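Local coordinates for thrombospondin related anonymous protein (Plasmodium falciparum, PDB 4F1J) that probably acts as an adhesin of the malaria parasite, of which this chain is the magnesium-binding von Willebrand factor A domain, at residues T92-S95 with D96-L99; D127-Q130 with D131-E135; L40-E44 with N45-L49; K80-S84 with T85-Y89; L13-S17 with G18-R22. One frame throughout, in Å; residues are numbered along the deposited sequence.

Interaction 1 of 5, residues T92-S95 with D96-L99; sequences TNLS and DALL. With MG (magnesium ion), chain H.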
# COMPACT_ATOMS: atom_id res chain seq x y z
N THR A 92 -13.38 -1.36 6.57
CA THR A 92 -12.39 -0.91 5.56
C THR A 92 -12.25 0.61 5.57
O THR A 92 -12.72 1.29 4.65
CB THR A 92 -12.80 -1.42 4.16
OG1 THR A 92 -13.13 -2.82 4.23
CG2 THR A 92 -11.69 -1.18 3.13
N ASN A 93 -11.58 1.11 6.61
CA ASN A 93 -11.43 2.54 6.81
C ASN A 93 -10.18 3.01 6.06
O ASN A 93 -9.19 3.43 6.67
CB ASN A 93 -11.33 2.84 8.30
CG ASN A 93 -11.52 4.31 8.64
OD1 ASN A 93 -11.49 5.20 7.80
ND2 ASN A 93 -11.69 4.56 9.92
N LEU A 94 -10.26 2.97 4.74
CA LEU A 94 -9.18 3.46 3.88
C LEU A 94 -8.92 4.94 4.11
O LEU A 94 -7.76 5.38 4.09
CB LEU A 94 -9.49 3.24 2.40
CG LEU A 94 -8.41 3.74 1.42
CD1 LEU A 94 -7.10 3.06 1.68
CD2 LEU A 94 -8.86 3.55 -0.04
N SER A 95 -9.97 5.72 4.34
CA SER A 95 -9.78 7.16 4.48
C SER A 95 -8.91 7.50 5.70
O SER A 95 -8.08 8.39 5.61
CB SER A 95 -11.13 7.89 4.48
OG SER A 95 -11.92 7.53 5.61
N ASP A 96 -9.04 6.75 6.79
CA ASP A 96 -8.16 6.93 7.96
C ASP A 96 -6.69 6.57 7.65
O ASP A 96 -5.77 7.25 8.11
CB ASP A 96 -8.64 6.12 9.17
CG ASP A 96 -7.94 6.52 10.45
OD1 ASP A 96 -7.87 7.74 10.72
OD2 ASP A 96 -7.44 5.65 11.18
N ALA A 97 -6.50 5.48 6.92
CA ALA A 97 -5.16 5.10 6.47
C ALA A 97 -4.50 6.21 5.62
O ALA A 97 -3.32 6.53 5.77
CB ALA A 97 -5.25 3.83 5.65
N LEU A 98 -5.25 6.73 4.66
CA LEU A 98 -4.76 7.82 3.79
C LEU A 98 -4.52 9.11 4.61
O LEU A 98 -3.56 9.86 4.36
CB LEU A 98 -5.77 8.08 2.67
CG LEU A 98 -5.93 6.99 1.61
CD1 LEU A 98 -7.19 7.29 0.76
CD2 LEU A 98 -4.66 6.86 0.74
N LEU A 99 -5.40 9.37 5.56
CA LEU A 99 -5.22 10.49 6.50
C LEU A 99 -3.87 10.42 7.23
O LEU A 99 -3.20 11.43 7.42
CB LEU A 99 -6.37 10.54 7.50
CG LEU A 99 -6.25 11.59 8.63
CD1 LEU A 99 -6.10 12.99 8.07
CD2 LEU A 99 -7.48 11.47 9.50
MG MG H . -12.73 9.08 6.85
O HOH W 1 -12.68 7.46 8.27
O HOH W 2 -10.89 9.70 7.38
O HOH W 3 -13.45 10.42 8.29
O HOH W 4 -14.52 8.33 6.32
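The N93 amide lies along D96 CB, its plane turned 37° from that of the D96 carboxylate, and its oxygen makes the polar contact. OD1 accepts the backbone N-H of D96, with D96 N to N93 OD1 3.1 Å; the donor stands 52° out of the amide plane, so no lone pair is aimed at it. D96 CB sits 3.3 Å from the same N93 OD1. The two polar ends part company: N93 ND2 goes to the N56 carbonyl, in the loop after strand 47-54, and D96 OD2 to A58 N, where strand 58-62 begins. The bond from D96 N makes N93 the N-cap of helix 94-106, which lies against the central sheet of this Rossmann-like von Willebrand factor A domain; the chain enters the helix through an inverse gamma turn centred on N93. On another side of the first turn, S95 OG binds magnesium at 2.1 Å; its chi1 of 65° sets the hydroxyl between the backbone N and the carbonyl carbon. Four waters and D131 complete the six ligands. One of those waters also donates to N93 OD1 at 2.6 Å, tying the cap to the ion. Facing the protein interior, L94 and L98 pass at a slant, L94 CG 3.8 Å from L98 CD1, while L98 N reaches L94 O at 2.9 Å, nearly straight along the carbonyl bond. L98 also packs on L13 of strand 8-15.

Interaction 2 of 5, residues D127-Q130 with D131-E135; sequences DSIQ and DSLKE. With MG (magnesium ion), chain H; EDO (1,2-ethanediol), chain O.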
# COMPACT_ATOMS: atom_id res chain seq x y z
N ASP A 127 -15.20 2.08 3.17
CA ASP A 127 -16.47 2.34 3.84
C ASP A 127 -17.04 3.69 3.44
O ASP A 127 -18.27 3.85 3.38
CB ASP A 127 -16.30 2.20 5.32
CG ASP A 127 -16.00 0.75 5.74
OD1 ASP A 127 -16.49 -0.23 5.12
OD2 ASP A 127 -15.25 0.60 6.68
N SER A 128 -16.15 4.63 3.11
CA SER A 128 -16.54 5.93 2.57
C SER A 128 -15.73 6.24 1.32
O SER A 128 -14.61 6.74 1.40
CB SER A 128 -16.37 7.02 3.62
OG SER A 128 -16.58 8.31 3.06
N ILE A 129 -16.32 5.97 0.16
CA ILE A 129 -15.68 6.36 -1.10
C ILE A 129 -15.50 7.89 -1.15
O ILE A 129 -14.44 8.37 -1.59
CB ILE A 129 -16.42 5.72 -2.32
CG1 ILE A 129 -16.14 4.23 -2.31
CG2 ILE A 129 -15.98 6.35 -3.66
CD1 ILE A 129 -17.01 3.44 -3.17
N GLN A 130 -16.47 8.64 -0.64
CA GLN A 130 -16.37 10.10 -0.59
C GLN A 130 -15.13 10.58 0.18
O GLN A 130 -14.33 11.38 -0.37
CB GLN A 130 -17.62 10.72 0.04
CG GLN A 130 -17.76 12.22 -0.17
CD GLN A 130 -18.16 12.61 -1.58
OE1 GLN A 130 -18.79 11.84 -2.30
NE2 GLN A 130 -17.79 13.82 -1.99
N ASP A 131 -14.94 10.10 1.41
CA ASP A 131 -13.81 10.55 2.20
C ASP A 131 -12.49 9.98 1.70
O ASP A 131 -11.45 10.61 1.83
CB ASP A 131 -13.97 10.22 3.68
CG ASP A 131 -13.17 11.15 4.55
OD1 ASP A 131 -13.14 12.37 4.24
OD2 ASP A 131 -12.54 10.67 5.52
N SER A 132 -12.53 8.79 1.12
CA SER A 132 -11.32 8.18 0.56
C SER A 132 -10.84 9.00 -0.65
O SER A 132 -9.63 9.30 -0.81
CB SER A 132 -11.57 6.72 0.16
OG SER A 132 -11.70 5.91 1.31
N LEU A 133 -11.79 9.37 -1.50
CA LEU A 133 -11.46 10.23 -2.65
C LEU A 133 -11.05 11.63 -2.26
O LEU A 133 -10.18 12.21 -2.93
CB LEU A 133 -12.62 10.25 -3.66
CG LEU A 133 -12.80 8.98 -4.49
CD1 LEU A 133 -14.09 9.05 -5.31
CD2 LEU A 133 -11.61 8.66 -5.40
N LYS A 134 -11.63 12.20 -1.21
CA LYS A 134 -11.25 13.50 -0.69
C LYS A 134 -9.80 13.50 -0.15
O LYS A 134 -8.98 14.36 -0.52
CB LYS A 134 -12.20 13.90 0.42
CG LYS A 134 -11.92 15.19 1.06
CD LYS A 134 -13.17 15.70 1.75
CE LYS A 134 -12.82 16.64 2.86
NZ LYS A 134 -14.05 17.19 3.48
N GLU A 135 -9.50 12.54 0.72
CA GLU A 135 -8.10 12.31 1.13
C GLU A 135 -7.16 12.11 -0.06
O GLU A 135 -6.07 12.70 -0.09
CB GLU A 135 -7.98 11.14 2.12
CG GLU A 135 -8.48 11.44 3.51
CD GLU A 135 -7.73 12.57 4.21
OE1 GLU A 135 -6.50 12.72 4.01
OE2 GLU A 135 -8.38 13.30 4.98
MG MG H . -12.73 9.08 6.85
C1 EDO O . -20.58 8.47 1.27
O1 EDO O . -19.49 7.61 0.91
C2 EDO O . -20.77 8.63 2.80
O2 EDO O . -19.55 8.66 3.57
O HOH W 1 -12.68 7.46 8.27
O HOH W 2 -10.89 9.70 7.38
O HOH W 3 -13.45 10.42 8.29
O HOH W 4 -14.52 8.33 6.32
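Helix 129-141, the helical crossover between strands 115-122 and 145-151 in a beta-alpha-beta unit of the von Willebrand factor A fold, starts with an N-cap in which S128 holds D131. S128 OG accepts D131 N at 2.9 Å, in a bond of 162° at the hydrogen. The hydroxyl lies opposite its own backbone N (chi1 173°), which carries it toward the D131 N-H. It also shares a hydrogen bond with O2 of a 1,2-ethanediol molecule, probably from the crystallisation liquor. The S128 carbonyl is gripped twice by a single residue: S132 N comes to S128 O at 2.9 Å and S132 OG to S128 O at 3.0 Å, from opposite faces of the carbonyl plane, so backbone and side chain of S132 clasp one oxygen between them. On a different flank, I129 and L133 run alongside each other in the same direction, with I129 CG2 3.7 Å from L133 CD1; F159 of helix 157-163 packs on both. The carboxylate of D131 leads away from the cap to magnesium, which, in the conformer described here, D131 OD2 binds at 2.1 Å; S95 of helix 94-106 is the other protein ligand and waters fill the remaining places. D131 thus works at both ends, its N-H caught by the cap and its side chain by the metal. The cation, together with the nearby amino end of the helix, would be expected to stabilise the negative charge of the D131 carboxylate.

Interaction 3 of 5, residues L40-E44 with N45-L49; sequences LNLNE and NAIHL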
# COMPACT_ATOMS: atom_id res chain seq x y z
N LEU A 40 11.77 -3.89 -3.13
CA LEU A 40 12.23 -2.53 -2.81
C LEU A 40 13.68 -2.52 -2.38
O LEU A 40 14.07 -3.30 -1.50
CB LEU A 40 11.42 -1.97 -1.64
CG LEU A 40 9.89 -2.09 -1.72
CD1 LEU A 40 9.28 -1.56 -0.43
CD2 LEU A 40 9.38 -1.35 -2.92
N ASN A 41 14.44 -1.57 -2.93
CA ASN A 41 15.75 -1.28 -2.37
C ASN A 41 15.63 -0.35 -1.17
O ASN A 41 15.74 0.88 -1.31
CB ASN A 41 16.70 -0.71 -3.41
CG ASN A 41 18.06 -0.45 -2.84
OD1 ASN A 41 18.40 -1.03 -1.81
ND2 ASN A 41 18.82 0.48 -3.44
N LEU A 42 15.37 -0.92 -0.00
CA LEU A 42 15.30 -0.13 1.23
C LEU A 42 16.72 0.30 1.58
O LEU A 42 17.62 -0.52 1.68
CB LEU A 42 14.68 -0.90 2.38
CG LEU A 42 13.20 -1.30 2.17
CD1 LEU A 42 12.62 -1.85 3.47
CD2 LEU A 42 12.30 -0.15 1.63
N ASN A 43 16.92 1.61 1.75
CA ASN A 43 18.26 2.17 1.96
C ASN A 43 18.14 3.63 2.30
O ASN A 43 17.29 4.34 1.73
CB ASN A 43 19.13 2.06 0.69
CG ASN A 43 20.58 2.46 0.92
OD1 ASN A 43 20.97 3.66 0.89
ND2 ASN A 43 21.43 1.44 1.12
N GLU A 44 19.04 4.12 3.14
CA GLU A 44 19.08 5.57 3.42
C GLU A 44 18.91 6.41 2.15
O GLU A 44 18.16 7.39 2.14
CB GLU A 44 20.38 5.92 4.16
CG GLU A 44 20.42 7.37 4.62
CD GLU A 44 19.40 7.65 5.70
OE1 GLU A 44 18.49 8.48 5.45
OE2 GLU A 44 19.49 7.03 6.77
N ASN A 45 19.59 6.05 1.05
CA ASN A 45 19.62 6.87 -0.17
C ASN A 45 18.65 6.40 -1.28
O ASN A 45 18.70 6.85 -2.44
CB ASN A 45 21.06 6.96 -0.73
CG ASN A 45 21.83 8.15 -0.15
OD1 ASN A 45 21.31 9.28 -0.10
ND2 ASN A 45 23.06 7.90 0.31
N ALA A 46 17.76 5.50 -0.91
CA ALA A 46 16.82 4.95 -1.86
C ALA A 46 15.45 4.94 -1.20
O ALA A 46 14.95 5.98 -0.76
CB ALA A 46 17.26 3.56 -2.30
N ILE A 47 14.81 3.78 -1.15
CA ILE A 47 13.45 3.69 -0.63
C ILE A 47 13.43 3.70 0.90
O ILE A 47 14.24 3.03 1.56
CB ILE A 47 12.71 2.40 -1.13
CG1 ILE A 47 12.81 2.22 -2.65
CG2 ILE A 47 11.25 2.39 -0.63
CD1 ILE A 47 12.07 3.16 -3.44
N HIS A 48 12.52 4.49 1.46
CA HIS A 48 12.21 4.42 2.87
C HIS A 48 10.74 3.99 2.96
O HIS A 48 9.85 4.68 2.44
CB HIS A 48 12.32 5.78 3.57
CG HIS A 48 13.72 6.33 3.65
ND1 HIS A 48 14.05 7.34 4.54
CD2 HIS A 48 14.85 6.06 2.95
CE1 HIS A 48 15.33 7.64 4.39
NE2 HIS A 48 15.83 6.89 3.43
N LEU A 49 10.51 2.88 3.67
CA LEU A 49 9.18 2.32 3.87
C LEU A 49 8.48 2.83 5.11
O LEU A 49 9.07 2.96 6.18
CB LEU A 49 9.31 0.79 3.99
CG LEU A 49 8.01 -0.01 4.15
CD1 LEU A 49 7.19 0.03 2.87
CD2 LEU A 49 8.42 -1.44 4.56
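CG of N43 stands opposite its backbone N (chi1 -172°), bringing the amide to the N-H of N45; CG of H48 stands opposite its carbonyl carbon (chi1 -67°), sending the ring back to the E44 carbonyl. N43 OD1 meets N45 N at 2.8 Å, in the amide plane and on a lone pair, in a nearly straight bond. H48 uses NE2: its N-H reaches E44 O at 2.7 Å, lying close to the ring plane but above the plane of the E44 carbonyl. At the same ring edge, H48 CD2 is 3.2 Å from N43 O. The E44 carboxylate approaches from the CE1 side, E44 OE1 3.4 Å from H48 CE1, its plane 84° from that of the imidazole; E44 OE2 turns to a salt bridge with K70. These groups brace a type I beta turn from N43 to A46, closed by A46 N to N43 O at 2.9 Å, where the chain from helix 22-38 reverses into strand 47-54. Behind the turn L42 and I47 form a single beta bridge: I47 N donates to N41 O, and N43 N to I47 O. Beside the bridge L42 slants across I47, with L42 CD2 3.6 Å from I47 CG2, and the same L42 CD2 reaches L49 CB at 3.9 Å. A75 of helix 72-80 packs on L42 and L49, while L10 of strand 8-15 packs on L40 and L49.

Interaction 4 of 5, residues K80-S84 with T85-Y89; sequences KSLLS and TNLPY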
# COMPACT_ATOMS: atom_id res chain seq x y z
N LYS A 80 6.17 -10.15 9.31
CA LYS A 80 5.93 -11.53 9.76
C LYS A 80 5.23 -11.56 11.12
O LYS A 80 4.40 -12.45 11.39
CB LYS A 80 7.23 -12.33 9.80
CG LYS A 80 6.97 -13.84 9.92
CD LYS A 80 8.13 -14.62 10.54
CE LYS A 80 7.66 -15.99 11.10
NZ LYS A 80 6.99 -16.87 10.05
N SER A 81 5.51 -10.57 11.95
CA SER A 81 4.88 -10.45 13.26
C SER A 81 3.37 -10.23 13.18
O SER A 81 2.68 -10.36 14.19
CB SER A 81 5.52 -9.33 14.10
OG SER A 81 5.00 -8.05 13.81
N LEU A 82 2.84 -9.91 11.99
CA LEU A 82 1.40 -9.72 11.82
C LEU A 82 0.64 -11.04 11.94
O LEU A 82 -0.58 -11.04 12.05
CB LEU A 82 1.08 -9.06 10.47
CG LEU A 82 1.56 -7.61 10.32
CD1 LEU A 82 1.36 -7.15 8.86
CD2 LEU A 82 0.86 -6.69 11.28
N LEU A 83 1.36 -12.15 11.86
CA LEU A 83 0.78 -13.48 12.00
C LEU A 83 0.34 -13.72 13.43
O LEU A 83 -0.75 -14.24 13.66
CB LEU A 83 1.79 -14.55 11.59
CG LEU A 83 2.22 -14.54 10.12
CD1 LEU A 83 3.41 -15.50 9.92
CD2 LEU A 83 1.09 -14.89 9.19
N SER A 84 1.16 -13.28 14.39
CA SER A 84 0.90 -13.48 15.83
C SER A 84 0.05 -12.34 16.39
O SER A 84 0.47 -11.62 17.30
CB SER A 84 2.23 -13.56 16.58
OG SER A 84 3.11 -14.47 15.95
N THR A 85 -1.15 -12.19 15.83
CA THR A 85 -2.10 -11.16 16.22
C THR A 85 -3.53 -11.71 16.10
O THR A 85 -3.74 -12.84 15.65
CB THR A 85 -2.05 -9.98 15.23
OG1 THR A 85 -2.44 -10.45 13.94
CG2 THR A 85 -0.65 -9.37 15.15
N ASN A 86 -4.49 -10.85 16.45
CA ASN A 86 -5.92 -11.11 16.28
C ASN A 86 -6.42 -10.74 14.89
O ASN A 86 -7.62 -10.65 14.68
CB ASN A 86 -6.74 -10.38 17.35
CG ASN A 86 -6.66 -8.86 17.25
OD1 ASN A 86 -5.81 -8.31 16.53
ND2 ASN A 86 -7.54 -8.17 17.98
N LEU A 87 -5.51 -10.53 13.95
CA LEU A 87 -5.90 -10.12 12.61
C LEU A 87 -6.23 -11.34 11.77
O LEU A 87 -5.71 -12.41 12.01
CB LEU A 87 -4.75 -9.37 11.94
CG LEU A 87 -4.37 -8.06 12.62
CD1 LEU A 87 -3.10 -7.50 11.91
CD2 LEU A 87 -5.53 -7.07 12.65
N PRO A 88 -7.08 -11.18 10.76
CA PRO A 88 -7.80 -9.98 10.34
C PRO A 88 -9.14 -9.80 11.03
O PRO A 88 -9.70 -10.76 11.56
CB PRO A 88 -8.03 -10.25 8.86
CG PRO A 88 -8.21 -11.75 8.81
CD PRO A 88 -7.34 -12.32 9.86
N TYR A 89 -9.66 -8.58 11.00
CA TYR A 89 -10.98 -8.28 11.53
C TYR A 89 -11.37 -6.85 11.17
O TYR A 89 -10.51 -5.99 10.91
CB TYR A 89 -11.00 -8.46 13.06
CG TYR A 89 -10.33 -7.36 13.85
CD1 TYR A 89 -10.99 -6.18 14.13
CD2 TYR A 89 -9.04 -7.52 14.35
CE1 TYR A 89 -10.38 -5.16 14.87
CE2 TYR A 89 -8.41 -6.52 15.06
CZ TYR A 89 -9.11 -5.33 15.33
OH TYR A 89 -8.50 -4.34 16.07
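T85 OG1 is held from two directions: it donates to L82 O at 2.7 Å and accepts L87 N at 3.1 Å, the second bond making 158° at the hydrogen. With chi1 near 63° the hydroxyl is flanked by the N and C of its own backbone, where it can reach back to one carbonyl and forward to one amide. The donor stands about 40° above the plane of the L82 carbonyl, and that oxygen has a second partner in the indole NE1 of W25. The methyl branch of T85 lies against S84, T85 CG2 3.3 Å from S84 O. The bond taken from L87 N makes an ST turn, and it follows directly on a series of tight turns by which the chain leaves helix 72-80: a type I beta turn from K80 to L83, then an inverse gamma turn centred on S84, whose bond from T85 N to L83 O is weak at 3.0 Å. One threonine thus joins the turns after helix 72-80 to the loop that leads toward helix 94-106. On the inner side L82 and L87 meet at an angle through their methyls, L82 CD2 4.1 Å from L87 CD1; V30 packs on L82 and W25 on L87, both from helix 22-38. R22 reaches the carbonyls of L83 and L87 with its two terminal nitrogens. After L87 the chain turns through a cis peptide into P88.

Interaction 5 of 5, residues L13-S17 with G18-R22; sequences LMDCS and GSIRR. With MG (magnesium ion), chain C; EDO (1,2-ethanediol), chain J; SO4 (sulfate ion), chain G.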
# COMPACT_ATOMS: atom_id res chain seq x y z
N LEU A 13 -0.16 0.63 2.74
CA LEU A 13 -1.39 0.64 3.52
C LEU A 13 -2.04 -0.70 3.28
O LEU A 13 -2.51 -1.00 2.17
CB LEU A 13 -2.35 1.78 3.10
CG LEU A 13 -1.78 3.17 2.87
CD1 LEU A 13 -2.88 4.21 2.73
CD2 LEU A 13 -0.77 3.63 3.90
N MET A 14 -2.07 -1.53 4.33
CA MET A 14 -2.46 -2.94 4.18
C MET A 14 -3.82 -3.18 4.86
O MET A 14 -3.93 -3.12 6.07
CB MET A 14 -1.38 -3.82 4.78
CG MET A 14 -1.65 -5.28 4.67
SD MET A 14 -0.26 -6.21 5.33
CE MET A 14 -0.68 -7.90 4.84
N ASP A 15 -4.84 -3.40 4.04
CA ASP A 15 -6.19 -3.73 4.47
C ASP A 15 -6.12 -5.00 5.33
O ASP A 15 -5.52 -5.99 4.90
CB ASP A 15 -7.00 -3.93 3.20
CG ASP A 15 -8.45 -4.37 3.41
OD1 ASP A 15 -8.80 -5.04 4.40
OD2 ASP A 15 -9.20 -4.08 2.46
N CYS A 16 -6.69 -4.95 6.53
CA CYS A 16 -6.70 -6.14 7.43
C CYS A 16 -8.14 -6.50 7.85
O CYS A 16 -8.37 -7.10 8.90
CB CYS A 16 -5.79 -5.93 8.64
SG CYS A 16 -6.24 -4.56 9.72
N SER A 17 -9.07 -6.17 6.97
CA SER A 17 -10.52 -6.33 7.21
C SER A 17 -10.91 -7.80 7.40
O SER A 17 -10.25 -8.72 6.88
CB SER A 17 -11.34 -5.75 6.06
OG SER A 17 -11.05 -6.34 4.81
N GLY A 18 -12.01 -8.01 8.12
CA GLY A 18 -12.47 -9.38 8.43
C GLY A 18 -12.80 -10.25 7.22
O GLY A 18 -12.63 -11.48 7.26
N SER A 19 -13.19 -9.62 6.12
CA SER A 19 -13.52 -10.31 4.87
C SER A 19 -12.40 -11.20 4.35
O SER A 19 -12.65 -12.17 3.61
CB SER A 19 -13.81 -9.27 3.80
OG SER A 19 -12.66 -8.49 3.60
N ILE A 20 -11.18 -10.85 4.71
CA ILE A 20 -9.98 -11.57 4.26
C ILE A 20 -10.00 -13.06 4.60
O ILE A 20 -9.59 -13.88 3.79
CB ILE A 20 -8.71 -10.92 4.84
CG1 ILE A 20 -8.51 -9.54 4.18
CG2 ILE A 20 -7.46 -11.84 4.63
CD1 ILE A 20 -7.32 -8.73 4.74
N ARG A 21 -10.47 -13.36 5.81
CA ARG A 21 -10.41 -14.67 6.43
C ARG A 21 -8.98 -14.98 6.89
O ARG A 21 -7.99 -14.73 6.19
CB ARG A 21 -10.93 -15.80 5.53
CG ARG A 21 -12.33 -15.56 4.95
CD ARG A 21 -13.37 -15.50 6.03
NE ARG A 21 -14.71 -15.21 5.53
CZ ARG A 21 -15.54 -16.09 4.95
NH1 ARG A 21 -15.18 -17.36 4.75
NH2 ARG A 21 -16.75 -15.70 4.57
N ARG A 22 -8.90 -15.51 8.10
CA ARG A 22 -7.62 -15.84 8.71
C ARG A 22 -6.71 -16.68 7.81
O ARG A 22 -5.51 -16.40 7.71
CB ARG A 22 -7.83 -16.53 10.06
CG ARG A 22 -6.60 -16.98 10.75
CD ARG A 22 -5.73 -15.84 11.23
NE ARG A 22 -4.56 -16.35 11.93
CZ ARG A 22 -3.59 -15.61 12.46
NH1 ARG A 22 -3.64 -14.28 12.39
NH2 ARG A 22 -2.57 -16.19 13.06
MG MG C . -12.40 -6.48 3.08
C1 EDO J . -5.87 -7.33 1.26
O1 EDO J . -6.92 -6.91 2.14
C2 EDO J . -4.70 -7.88 2.07
O2 EDO J . -4.10 -6.90 2.90
S SO4 G . -3.12 -19.96 11.99
O1 SO4 G . -2.72 -20.51 10.71
O2 SO4 G . -3.34 -21.02 12.98
O3 SO4 G . -2.01 -19.12 12.45
O4 SO4 G . -4.36 -19.24 11.87
O HOH W 5 -11.79 -4.49 2.62
O HOH W 6 -14.02 -5.95 4.09
O HOH W 7 -13.70 -6.83 1.55
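S17 and S19 reach the magnesium ion together, S17 OG at 2.2 Å and S19 OG at 2.1 Å, the two hydroxyl oxygens 2.9 Å apart. Chi1 of 59° in S17 and 62° in S19 folds both hydroxyls over their main chains toward the ion. D123 and three waters complete the six. This is the metal ion-dependent adhesion site of von Willebrand factor A domains, built on the DxSxS sequence of D15, S17 and S19. Behind the first shell stands D15. Its OD1 is gripped twice by S17: S17 OG donates to D15 OD1 at 2.6 Å on the syn lone pair, and S17 N reaches D15 OD1 at 2.8 Å head-on, closing an Asx turn. With its proton spent on D15, the S17 hydroxyl turns its oxygen to the metal. D15 OD2 accepts from a metal-bound water at 2.6 Å and also bonds T122 and D123. Beyond S19, I20 N donates to S17 O at 3.2 Å from above the carbonyl plane, holding the short 3-10 turn, and I20 CD1 slides in 3.3 Å from D15 O. R22 clamps a sulfate ion, probably from the crystallisation liquor, through NE and NH2, and also bonds the 80-89 loop. The loop leaves the end of strand 8-15, flanked by strands 47-54 and 115-122, and runs into helix 22-38, whose W25 packs on M14, C16 and I20.

From the N terminus, interaction 5 comes first, closing the metal-binding loop between strand 8-15 and helix 22-38. Interaction 3 then reverses the chain from that helix into strand 47-54, its centre about 26 Å from that of interaction 5 and on the opposite side of the chain's centre. Interaction 4 ends helix 72-80 and runs back beside interaction 5, joined to it through R22; interaction 1 adjoins it in sequence and opens helix 94-106, and interaction 2 opens helix 129-141. Interactions 1 and 2 share the second magnesium and its waters, while 1 also packs on 5 through L13. All five are local and lie in series, none nested or crossing.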